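Local structure of 2OG-Fe dioxygenase family protein (Methylibium petroleiphilum, 3PL0) at residues Thr36-Leu40 against Asp41-Met45; Pro48-Glu51 against Glu52-Pro55; Pro93-Tyr96 against Asn97-His100. The protein probably acts as an iron- and 2-oxoglutarate-dependent dioxygenase built on the double-stranded beta-helix (cupin) fold. All blocks are in the same frame, centred on the assembly; numbering follows the deposited sequence.

All three contacts are local, each within one unbroken stretch of chain at the surface of the cupin fold, and they follow in series along the sequence. Interaction 1 joins helix 29-36 to helix 40-44; interaction 2 takes the chain on through a 3-10 turn into strand 54-55, with its centre about 19 Å from that of interaction 1. Interaction 3, between strands 90-92 and 103-105, lies apart: its centre is about 37 Å from that of interaction 1, across the centre of the chain, and about 30 Å from that of interaction 2. The one bound group, a glycerol at interaction 2, probably comes from the crystallisation liquor and does not by itself mark a substrate site.

Interaction 1 of 3, residues Thr36-Leu40 against Asp41-Met45; sequences TGMPL and DAFDM
The ring of F43 is met at its far end by T36, the last residue of helix 29-36, and by M38 in the link that follows. T36 and F43 approach from opposite directions, and OG1 of T36 lies in the ring plane at its edge, 3.5 Å from CZ of F43. A chi1 of 61° sets this hydroxyl between the backbone N and the carbonyl carbon of T36, where it accepts a weak hydrogen bond from N of M38 and is hydrogen-bonded to O of L32. CB of M38, a selenomethionine, approaches the ring obliquely, 3.5 Å from CE2 of F43; the bend at chi2 then brings SE of M38 to 3.8 Å from CB of A42. An alanine in place of F43 would probably open a gap between the T36-M38 side and helix 118-134, leaving both residues without the ring.

P39 occupies the N-cap of helix 40-44. Its O accepts N of A42 at 2.9 Å, and N of F43 only weakly. N of D44 bonds O of L40 (2.9 Å), a regular i to i+4 helix bond. Against the close packing round F43 the outer side is loose: P39 and D41 are exposed, and CD of P39 comes no nearer than 4.4 Å to CB of A42. L40 turns to P29 and W207.

Helix 118-134 packs against the tight side, with A126 on T36, A122 on M38, and S119 and L123 on F43. W207 meets the F43 ring with planes at about 45° and also binds OD1 of D44, while L32 of helix 29-36 touches F43.

Interaction 2 of 3, residues Pro48-Glu51 against Glu52-Pro55; sequences PYWE and ELAP. With GOL (glycerol), chain C.
L53 and W50 lie side by side, their side chains pointing the same way, and L53 can be traced atom by atom from its backbone outward. CB of L53 is 3.6 Å from O1 of the glycerol. CG, anti to the carbonyl carbon of L53 (chi1 -59°), comes next, 3.8 Å from O of Y49. The branches then divide the work: CD2 of L53 stays over the turn, 3.7 Å from O of Y49, whereas CD1 of L53 reaches the indole obliquely, 3.6 Å from CD1 of W50, with NE1 of W50 slightly farther off. One methyl thus touches the five-membered ring and the other the backbone carbonyl.

That carbonyl also serves the backbone. O of Y49 accepts N of E52 at 3.0 Å, with 156° at the hydrogen. It is an i to i+3 bond that follows the 3-10 bond from N of E51 to O of P48. The E52 side chain, extended beyond CG, slants across the Y49 side chain; the ring and carboxylate planes stand 69° apart, and OE1 of E52 remains 4.0 Å from CD1 of Y49, a loose contact on the exposed side.

O1 of the glycerol, a molecule probably from the crystallisation liquor, bridges N of L53 and O of W50: it accepts N of L53 at 3.1 Å and gives a weak bond to O of W50. A further hydrogen bond links the molecule to OD2 of D152.

Strand 141-152 packs against the pair, P148 and R150 touching both W50 and L53, and R150 forms a salt bridge with the carboxylate of E51. NE1 of W50 is bonded to O of T240 in strand 237-246, helix 112-115 covers Y49, and A54 makes backbone hydrogen bonds with R68 of strand 65-77.

Interaction 3 of 3, residues Pro93-Tyr96 against Asn97-His100; sequences PTTY and NALH
From T95 to A98 the backbone folds into a type I beta turn, with Y96 and N97 at its two corner positions, and N of A98 donates to O of T95 at 3.0 Å. The turn lies in the loop between strands 90-92 and 103-105, which pair antiparallel as a small two-stranded sheet.

An ST turn overlies it: OG1 of T95 accepts N of N97, two residues on, at 3.1 Å, and with 166° at the hydrogen this bond is nearly straight. T95 therefore receives two consecutive backbone N-H groups, one on its side chain and one on its carbonyl. The hydroxyl gets there because chi1 (174°) swings it to the side opposite the backbone N, next to the carbonyl carbon, while CG2 takes the place between the two and faces the turn, 3.8 Å from N of A98.

The side chain of N97 slants across that of T95, CB of N97 passing 3.5 Å from OG1 of T95. Y96 leads off elsewhere, its OH making a weak hydrogen bond to O of R167. Farther on, L99 is tied through its backbone to A254, the last residue of the chain. Most of this loop also touches a crystal neighbour, so lattice contacts may have influenced its conformation.

P93 closes the contact from the strand side, its ring meeting the methyl of A98. CB of A98 sits 3.1 Å from O of T95, with CB of P93 3.5 Å away on the same side.

Interaction 1 of 3, residues Thr36-Leu40 against Asp41-Met45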
ATOM      1  N   THR A  36     -13.378   0.626  -9.814  1.00 30.61           N
ATOM      2  CA  THR A  36     -13.857   1.627  -8.885  1.00 30.89           C
ATOM      3  C   THR A  36     -14.996   2.453  -9.459  1.00 31.54           C
ATOM      4  O   THR A  36     -15.613   3.182  -8.747  1.00 36.73           O
ATOM      5  CB  THR A  36     -12.725   2.579  -8.476  1.00 32.37           C
ATOM      6  OG1 THR A  36     -12.241   3.249  -9.644  1.00 29.32           O
ATOM      7  CG2 THR A  36     -11.571   1.816  -7.765  1.00 26.61           C
ATOM      8  N   GLY A  37     -15.214   2.396 -10.765  1.00 34.94           N
ATOM      9  CA  GLY A  37     -16.112   3.313 -11.460  1.00 36.61           C
ATOM     10  C   GLY A  37     -15.740   4.789 -11.475  1.00 39.05           C
ATOM     11  O   GLY A  37     -16.598   5.630 -11.694  1.00 40.91           O
HETATM   12  N   MSE A  38     -14.468   5.093 -11.275  1.00 38.69           N
HETATM   13  CA  MSE A  38     -13.927   6.452 -11.203  1.00 39.84           C
HETATM   14  C   MSE A  38     -12.889   6.553 -12.297  1.00 40.83           C
HETATM   15  O   MSE A  38     -12.043   5.675 -12.415  1.00 40.27           O
HETATM   16  CB  MSE A  38     -13.118   6.653  -9.940  1.00 39.11           C
HETATM   17  CG  MSE A  38     -13.827   6.988  -8.711  1.00 47.64           C
HETATM   18 SE   MSE A  38     -14.418   8.814  -8.739  0.75 54.01          SE
HETATM   19  CE  MSE A  38     -16.236   8.185  -8.912  1.00 43.90           C
ATOM     20  N   PRO A  39     -12.916   7.638 -13.069  1.00 40.76           N
ATOM     21  CA  PRO A  39     -11.911   7.841 -14.100  1.00 37.59           C
ATOM     22  C   PRO A  39     -10.558   8.286 -13.525  1.00 34.41           C
ATOM     23  O   PRO A  39     -10.484   8.870 -12.438  1.00 32.39           O
ATOM     24  CB  PRO A  39     -12.541   8.913 -14.980  1.00 38.36           C
ATOM     25  CG  PRO A  39     -13.384   9.698 -14.062  1.00 43.14           C
ATOM     26  CD  PRO A  39     -13.966   8.666 -13.111  1.00 42.62           C
ATOM     27  N   LEU A  40      -9.489   7.984 -14.239  1.00 34.30           N
ATOM     28  CA  LEU A  40      -8.166   8.311 -13.745  1.00 34.66           C
ATOM     29  C   LEU A  40      -8.021   9.795 -13.386  1.00 35.86           C
ATOM     30  O   LEU A  40      -7.254  10.113 -12.470  1.00 35.37           O
ATOM     31  CB  LEU A  40      -7.092   7.919 -14.748  1.00 36.43           C
ATOM     32  CG  LEU A  40      -6.858   6.408 -14.894  1.00 45.14           C
ATOM     33  CD1 LEU A  40      -5.824   6.155 -15.982  1.00 41.10           C
ATOM     34  CD2 LEU A  40      -6.433   5.754 -13.563  1.00 34.59           C
ATOM     35  N   ASP A  41      -8.714  10.714 -14.069  1.00 34.85           N
ATOM     36  CA  ASP A  41      -8.589  12.140 -13.728  0.50 38.07           C
ATOM     37  C   ASP A  41      -8.996  12.402 -12.282  1.00 36.30           C
ATOM     38  O   ASP A  41      -8.417  13.262 -11.615  1.00 36.32           O
ATOM     39  CB  ASP A  41      -9.405  13.028 -14.685  0.50 41.14           C
ATOM     40  CG  ASP A  41      -8.802  13.092 -16.097  0.50 46.98           C
ATOM     41  OD1 ASP A  41      -7.699  12.537 -16.324  0.50 49.28           O
ATOM     42  OD2 ASP A  41      -9.435  13.693 -16.990  0.50 52.97           O
ATOM     43  N   ALA A  42     -10.021  11.669 -11.805  1.00 35.48           N
ATOM     44  CA  ALA A  42     -10.477  11.839 -10.422  1.00 32.73           C
ATOM     45  C   ALA A  42      -9.427  11.313  -9.442  1.00 32.21           C
ATOM     46  O   ALA A  42      -9.291  11.848  -8.377  1.00 33.13           O
ATOM     47  CB  ALA A  42     -11.844  11.168 -10.152  1.00 30.74           C
ATOM     48  N   PHE A  43      -8.716  10.248  -9.790  1.00 31.49           N
ATOM     49  CA  PHE A  43      -7.604   9.774  -8.953  1.00 32.63           C
ATOM     50  C   PHE A  43      -6.453  10.792  -8.941  1.00 30.16           C
ATOM     51  O   PHE A  43      -5.821  10.995  -7.909  1.00 27.41           O
ATOM     52  CB  PHE A  43      -7.111   8.388  -9.397  1.00 30.53           C
ATOM     53  CG  PHE A  43      -8.032   7.311  -9.014  1.00 30.67           C
ATOM     54  CD1 PHE A  43      -8.076   6.864  -7.694  1.00 32.17           C
ATOM     55  CD2 PHE A  43      -8.894   6.772  -9.939  1.00 31.92           C
ATOM     56  CE1 PHE A  43      -8.979   5.903  -7.328  1.00 40.92           C
ATOM     57  CE2 PHE A  43      -9.795   5.776  -9.575  1.00 37.91           C
ATOM     58  CZ  PHE A  43      -9.837   5.346  -8.281  1.00 37.68           C
ATOM     59  N   ASP A  44      -6.232  11.458 -10.074  1.00 30.27           N
ATOM     60  CA  ASP A  44      -5.151  12.447 -10.156  1.00 31.96           C
ATOM     61  C   ASP A  44      -5.295  13.601  -9.162  1.00 33.58           C
ATOM     62  O   ASP A  44      -4.297  14.203  -8.786  1.00 32.62           O
ATOM     63  CB  ASP A  44      -4.961  12.969 -11.571  1.00 35.11           C
ATOM     64  CG  ASP A  44      -4.271  11.947 -12.497  1.00 40.06           C
ATOM     65  OD1 ASP A  44      -3.621  10.992 -12.012  1.00 35.44           O
ATOM     66  OD2 ASP A  44      -4.433  12.080 -13.719  1.00 44.50           O
HETATM   67  N   MSE A  45      -6.527  13.866  -8.721  0.50 33.49           N
HETATM   68  CA  MSE A  45      -6.803  14.884  -7.701  0.50 34.69           C
HETATM   69  C   MSE A  45      -6.023  14.668  -6.409  0.50 33.72           C
HETATM   70  O   MSE A  45      -5.814  15.605  -5.639  0.50 34.07           O
HETATM   71  CB  MSE A  45      -8.306  14.912  -7.387  0.50 36.29           C
HETATM   72  CG  MSE A  45      -9.169  15.394  -8.567  0.50 41.38           C
HETATM   73 SE   MSE A  45      -8.737  17.218  -9.165  0.37 50.29          SE
HETATM   74  CE  MSE A  45      -9.072  18.175  -7.498  0.50 35.58           C
TER

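Interaction 2 of 3, residues Pro48-Glu51 against Glu52-Pro55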
ATOM      1  N   PRO A  48      -1.455  16.008  -5.699  1.00 33.21           N
ATOM      2  CA  PRO A  48      -0.733  17.083  -5.025  1.00 35.20           C
ATOM      3  C   PRO A  48      -0.411  16.855  -3.531  1.00 32.39           C
ATOM      4  O   PRO A  48       0.526  17.513  -3.002  1.00 32.77           O
ATOM      5  CB  PRO A  48      -1.647  18.298  -5.218  1.00 36.98           C
ATOM      6  CG  PRO A  48      -2.445  17.980  -6.445  1.00 38.40           C
ATOM      7  CD  PRO A  48      -2.604  16.510  -6.480  1.00 35.84           C
ATOM      8  N   TYR A  49      -1.118  15.940  -2.865  1.00 29.03           N
ATOM      9  CA  TYR A  49      -0.884  15.680  -1.447  1.00 29.56           C
ATOM     10  C   TYR A  49       0.433  14.984  -1.210  1.00 28.24           C
ATOM     11  O   TYR A  49       1.010  15.124  -0.156  1.00 30.01           O
ATOM     12  CB  TYR A  49      -2.059  14.909  -0.811  1.00 29.40           C
ATOM     13  CG  TYR A  49      -3.312  15.743  -0.905  1.00 27.74           C
ATOM     14  CD1 TYR A  49      -3.528  16.791  -0.027  1.00 34.76           C
ATOM     15  CD2 TYR A  49      -4.208  15.568  -1.965  1.00 35.29           C
ATOM     16  CE1 TYR A  49      -4.657  17.603  -0.148  1.00 34.71           C
ATOM     17  CE2 TYR A  49      -5.319  16.360  -2.106  1.00 37.19           C
ATOM     18  CZ  TYR A  49      -5.535  17.395  -1.188  1.00 35.40           C
ATOM     19  OH  TYR A  49      -6.656  18.178  -1.322  1.00 44.03           O
ATOM     20  N   TRP A  50       0.940  14.264  -2.206  1.00 29.33           N
ATOM     21  CA  TRP A  50       2.290  13.699  -2.107  1.00 28.08           C
ATOM     22  C   TRP A  50       3.408  14.786  -2.091  1.00 30.09           C
ATOM     23  O   TRP A  50       4.536  14.466  -1.823  1.00 32.14           O
ATOM     24  CB  TRP A  50       2.549  12.642  -3.201  1.00 30.37           C
ATOM     25  CG  TRP A  50       2.122  11.320  -2.756  1.00 27.73           C
ATOM     26  CD1 TRP A  50       2.920  10.339  -2.295  1.00 31.41           C
ATOM     27  CD2 TRP A  50       0.776  10.841  -2.625  1.00 26.80           C
ATOM     28  NE1 TRP A  50       2.174   9.262  -1.889  1.00 26.77           N
ATOM     29  CE2 TRP A  50       0.852   9.544  -2.089  1.00 29.97           C
ATOM     30  CE3 TRP A  50      -0.482  11.367  -2.956  1.00 35.09           C
ATOM     31  CZ2 TRP A  50      -0.276   8.756  -1.855  1.00 28.84           C
ATOM     32  CZ3 TRP A  50      -1.611  10.597  -2.701  1.00 31.20           C
ATOM     33  CH2 TRP A  50      -1.488   9.288  -2.151  1.00 31.27           C
ATOM     34  N   GLU A  51       3.085  16.058  -2.337  1.00 32.56           N
ATOM     35  CA  GLU A  51       4.084  17.123  -2.156  1.00 33.78           C
ATOM     36  C   GLU A  51       4.082  17.668  -0.715  1.00 35.79           C
ATOM     37  O   GLU A  51       4.893  18.535  -0.384  1.00 33.13           O
ATOM     38  CB  GLU A  51       3.844  18.272  -3.134  1.00 36.27           C
ATOM     39  CG  GLU A  51       3.729  17.852  -4.563  1.00 33.20           C
ATOM     40  CD  GLU A  51       4.979  17.144  -5.060  1.00 41.64           C
ATOM     41  OE1 GLU A  51       6.103  17.461  -4.580  1.00 37.65           O
ATOM     42  OE2 GLU A  51       4.830  16.246  -5.923  1.00 39.10           O
ATOM     43  N   GLU A  52       3.197  17.155   0.144  1.00 34.29           N
ATOM     44  CA  GLU A  52       2.997  17.720   1.482  1.00 36.13           C
ATOM     45  C   GLU A  52       3.006  16.667   2.567  1.00 36.95           C
ATOM     46  O   GLU A  52       2.323  16.828   3.586  1.00 35.41           O
ATOM     47  CB  GLU A  52       1.653  18.413   1.539  1.00 40.45           C
ATOM     48  CG  GLU A  52       1.493  19.576   0.568  1.00 47.78           C
ATOM     49  CD  GLU A  52       0.120  20.242   0.714  1.00 63.47           C
ATOM     50  OE1 GLU A  52      -0.882  19.543   1.029  1.00 66.68           O
ATOM     51  OE2 GLU A  52       0.041  21.474   0.526  1.00 74.95           O
ATOM     52  N   LEU A  53       3.732  15.567   2.359  1.00 31.36           N
ATOM     53  CA  LEU A  53       3.797  14.552   3.383  1.00 30.94           C
ATOM     54  C   LEU A  53       4.800  15.000   4.453  1.00 33.53           C
ATOM     55  O   LEU A  53       5.720  15.776   4.159  1.00 33.32           O
ATOM     56  CB  LEU A  53       4.140  13.178   2.785  1.00 28.43           C
ATOM     57  CG  LEU A  53       3.170  12.642   1.746  1.00 29.81           C
ATOM     58  CD1 LEU A  53       3.744  11.347   1.102  1.00 25.99           C
ATOM     59  CD2 LEU A  53       1.765  12.419   2.298  1.00 21.69           C
ATOM     60  N   ALA A  54       4.610  14.527   5.688  1.00 33.24           N
ATOM     61  CA  ALA A  54       5.461  14.930   6.812  1.00 34.42           C
ATOM     62  C   ALA A  54       6.715  14.064   6.914  1.00 33.27           C
ATOM     63  O   ALA A  54       6.684  12.869   6.630  1.00 31.46           O
ATOM     64  CB  ALA A  54       4.700  14.874   8.094  1.00 31.62           C
ATOM     65  N   PRO A  55       7.843  14.665   7.331  1.00 32.45           N
ATOM     66  CA  PRO A  55       9.050  13.857   7.440  1.00 30.20           C
ATOM     67  C   PRO A  55       8.832  12.835   8.525  1.00 31.81           C
ATOM     68  O   PRO A  55       8.197  13.163   9.523  1.00 29.00           O
ATOM     69  CB  PRO A  55      10.132  14.857   7.841  1.00 32.92           C
ATOM     70  CG  PRO A  55       9.390  16.070   8.348  1.00 35.33           C
ATOM     71  CD  PRO A  55       8.040  16.078   7.715  1.00 34.97           C
TER
HETATM   72  C1  GOL C 254       7.238  15.871   1.053  1.00 56.44           C
HETATM   73  O1  GOL C 254       6.180  15.070   0.516  1.00 36.59           O
HETATM   74  C2  GOL C 254       8.256  16.514   0.079  1.00 56.57           C
HETATM   75  O2  GOL C 254       8.705  17.715   0.701  1.00 56.41           O
HETATM   76  C3  GOL C 254       9.496  15.629  -0.123  1.00 64.92           C
HETATM   77  O3  GOL C 254      10.215  15.803  -1.343  1.00 65.94           O

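Interaction 3 of 3, residues Pro93-Tyr96 against Asn97-His100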
ATOM      1  N   PRO A  93       5.014  -4.256  16.439  1.00 41.87           N
ATOM      2  CA  PRO A  93       5.632  -5.247  17.321  1.00 41.78           C
ATOM      3  C   PRO A  93       6.716  -5.955  16.532  1.00 43.31           C
ATOM      4  O   PRO A  93       6.665  -5.920  15.291  1.00 44.37           O
ATOM      5  CB  PRO A  93       4.493  -6.191  17.605  1.00 44.11           C
ATOM      6  CG  PRO A  93       3.553  -6.046  16.371  1.00 45.20           C
ATOM      7  CD  PRO A  93       3.632  -4.603  16.062  1.00 40.80           C
ATOM      8  N   THR A  94       7.693  -6.579  17.185  1.00 41.56           N
ATOM      9  CA  THR A  94       8.745  -7.267  16.425  1.00 40.70           C
ATOM     10  C   THR A  94       8.206  -8.547  15.810  1.00 43.61           C
ATOM     11  O   THR A  94       8.878  -9.130  14.947  1.00 43.58           O
ATOM     12  CB  THR A  94      10.017  -7.655  17.263  1.00 42.18           C
ATOM     13  OG1 THR A  94       9.688  -8.657  18.244  1.00 44.79           O
ATOM     14  CG2 THR A  94      10.658  -6.441  17.946  1.00 40.45           C
ATOM     15  N   THR A  95       7.024  -9.015  16.251  1.00 39.34           N
ATOM     16  CA  THR A  95       6.461 -10.201  15.651  1.00 36.68           C
ATOM     17  C   THR A  95       4.979 -10.065  15.674  1.00 36.68           C
ATOM     18  O   THR A  95       4.400  -9.508  16.629  1.00 34.88           O
ATOM     19  CB  THR A  95       6.923 -11.487  16.418  1.00 41.94           C
ATOM     20  OG1 THR A  95       6.251 -12.659  15.913  1.00 44.28           O
ATOM     21  CG2 THR A  95       6.663 -11.360  17.940  1.00 36.68           C
ATOM     22  N   TYR A  96       4.329 -10.619  14.652  1.00 35.17           N
ATOM     23  CA  TYR A  96       2.874 -10.706  14.665  1.00 38.06           C
ATOM     24  C   TYR A  96       2.329 -11.750  15.634  1.00 36.49           C
ATOM     25  O   TYR A  96       1.138 -11.886  15.787  1.00 38.32           O
ATOM     26  CB  TYR A  96       2.338 -10.872  13.242  1.00 41.02           C
ATOM     27  CG  TYR A  96       2.728  -9.679  12.422  1.00 42.24           C
ATOM     28  CD1 TYR A  96       2.303  -8.395  12.787  1.00 49.00           C
ATOM     29  CD2 TYR A  96       3.564  -9.813  11.314  1.00 45.39           C
ATOM     30  CE1 TYR A  96       2.682  -7.287  12.045  1.00 50.08           C
ATOM     31  CE2 TYR A  96       3.940  -8.727  10.583  1.00 46.63           C
ATOM     32  CZ  TYR A  96       3.496  -7.459  10.949  1.00 50.88           C
ATOM     33  OH  TYR A  96       3.877  -6.353  10.219  1.00 56.93           O
ATOM     34  N   ASN A  97       3.209 -12.447  16.331  1.00 36.46           N
ATOM     35  CA  ASN A  97       2.801 -13.255  17.492  1.00 38.71           C
ATOM     36  C   ASN A  97       2.630 -12.449  18.782  1.00 38.24           C
ATOM     37  O   ASN A  97       2.294 -13.033  19.822  1.00 36.90           O
ATOM     38  CB  ASN A  97       3.860 -14.337  17.752  1.00 41.42           C
ATOM     39  CG  ASN A  97       3.891 -15.381  16.667  1.00 44.19           C
ATOM     40  OD1 ASN A  97       2.876 -15.657  16.061  1.00 44.11           O
ATOM     41  ND2 ASN A  97       5.063 -15.941  16.408  1.00 46.69           N
ATOM     42  N   ALA A  98       2.935 -11.147  18.728  1.00 32.22           N
ATOM     43  CA  ALA A  98       2.903 -10.289  19.893  1.00 33.90           C
ATOM     44  C   ALA A  98       1.467 -10.059  20.343  1.00 33.43           C
ATOM     45  O   ALA A  98       0.560  -9.913  19.531  1.00 34.56           O
ATOM     46  CB  ALA A  98       3.620  -8.945  19.618  1.00 35.41           C
ATOM     47  N   LEU A  99       1.270 -10.102  21.648  1.00 36.15           N
ATOM     48  CA  LEU A  99      -0.005  -9.844  22.287  1.00 34.14           C
ATOM     49  C   LEU A  99       0.011  -8.457  22.910  1.00 37.94           C
ATOM     50  O   LEU A  99      -1.022  -7.827  23.003  1.00 37.01           O
ATOM     51  CB  LEU A  99      -0.238 -10.848  23.397  1.00 34.50           C
ATOM     52  CG  LEU A  99      -0.425 -12.271  22.949  1.00 35.23           C
ATOM     53  CD1 LEU A  99      -0.705 -13.095  24.167  1.00 30.79           C
ATOM     54  CD2 LEU A  99      -1.559 -12.352  21.915  1.00 34.86           C
ATOM     55  N   HIS A 100       1.191  -7.980  23.307  1.00 36.93           N
ATOM     56  CA  HIS A 100       1.310  -6.758  24.096  1.00 39.54           C
ATOM     57  C   HIS A 100       2.723  -6.201  23.912  1.00 40.14           C
ATOM     58  O   HIS A 100       3.625  -6.910  23.470  1.00 34.64           O
ATOM     59  CB  HIS A 100       1.032  -7.122  25.557  1.00 40.93           C
ATOM     60  CG  HIS A 100       1.160  -6.000  26.538  1.00 44.17           C
ATOM     61  ND1 HIS A 100       2.377  -5.553  27.003  1.00 40.84           N
ATOM     62  CD2 HIS A 100       0.219  -5.296  27.212  1.00 52.36           C
ATOM     63  CE1 HIS A 100       2.180  -4.606  27.901  1.00 49.47           C
ATOM     64  NE2 HIS A 100       0.880  -4.430  28.047  1.00 45.78           N
TER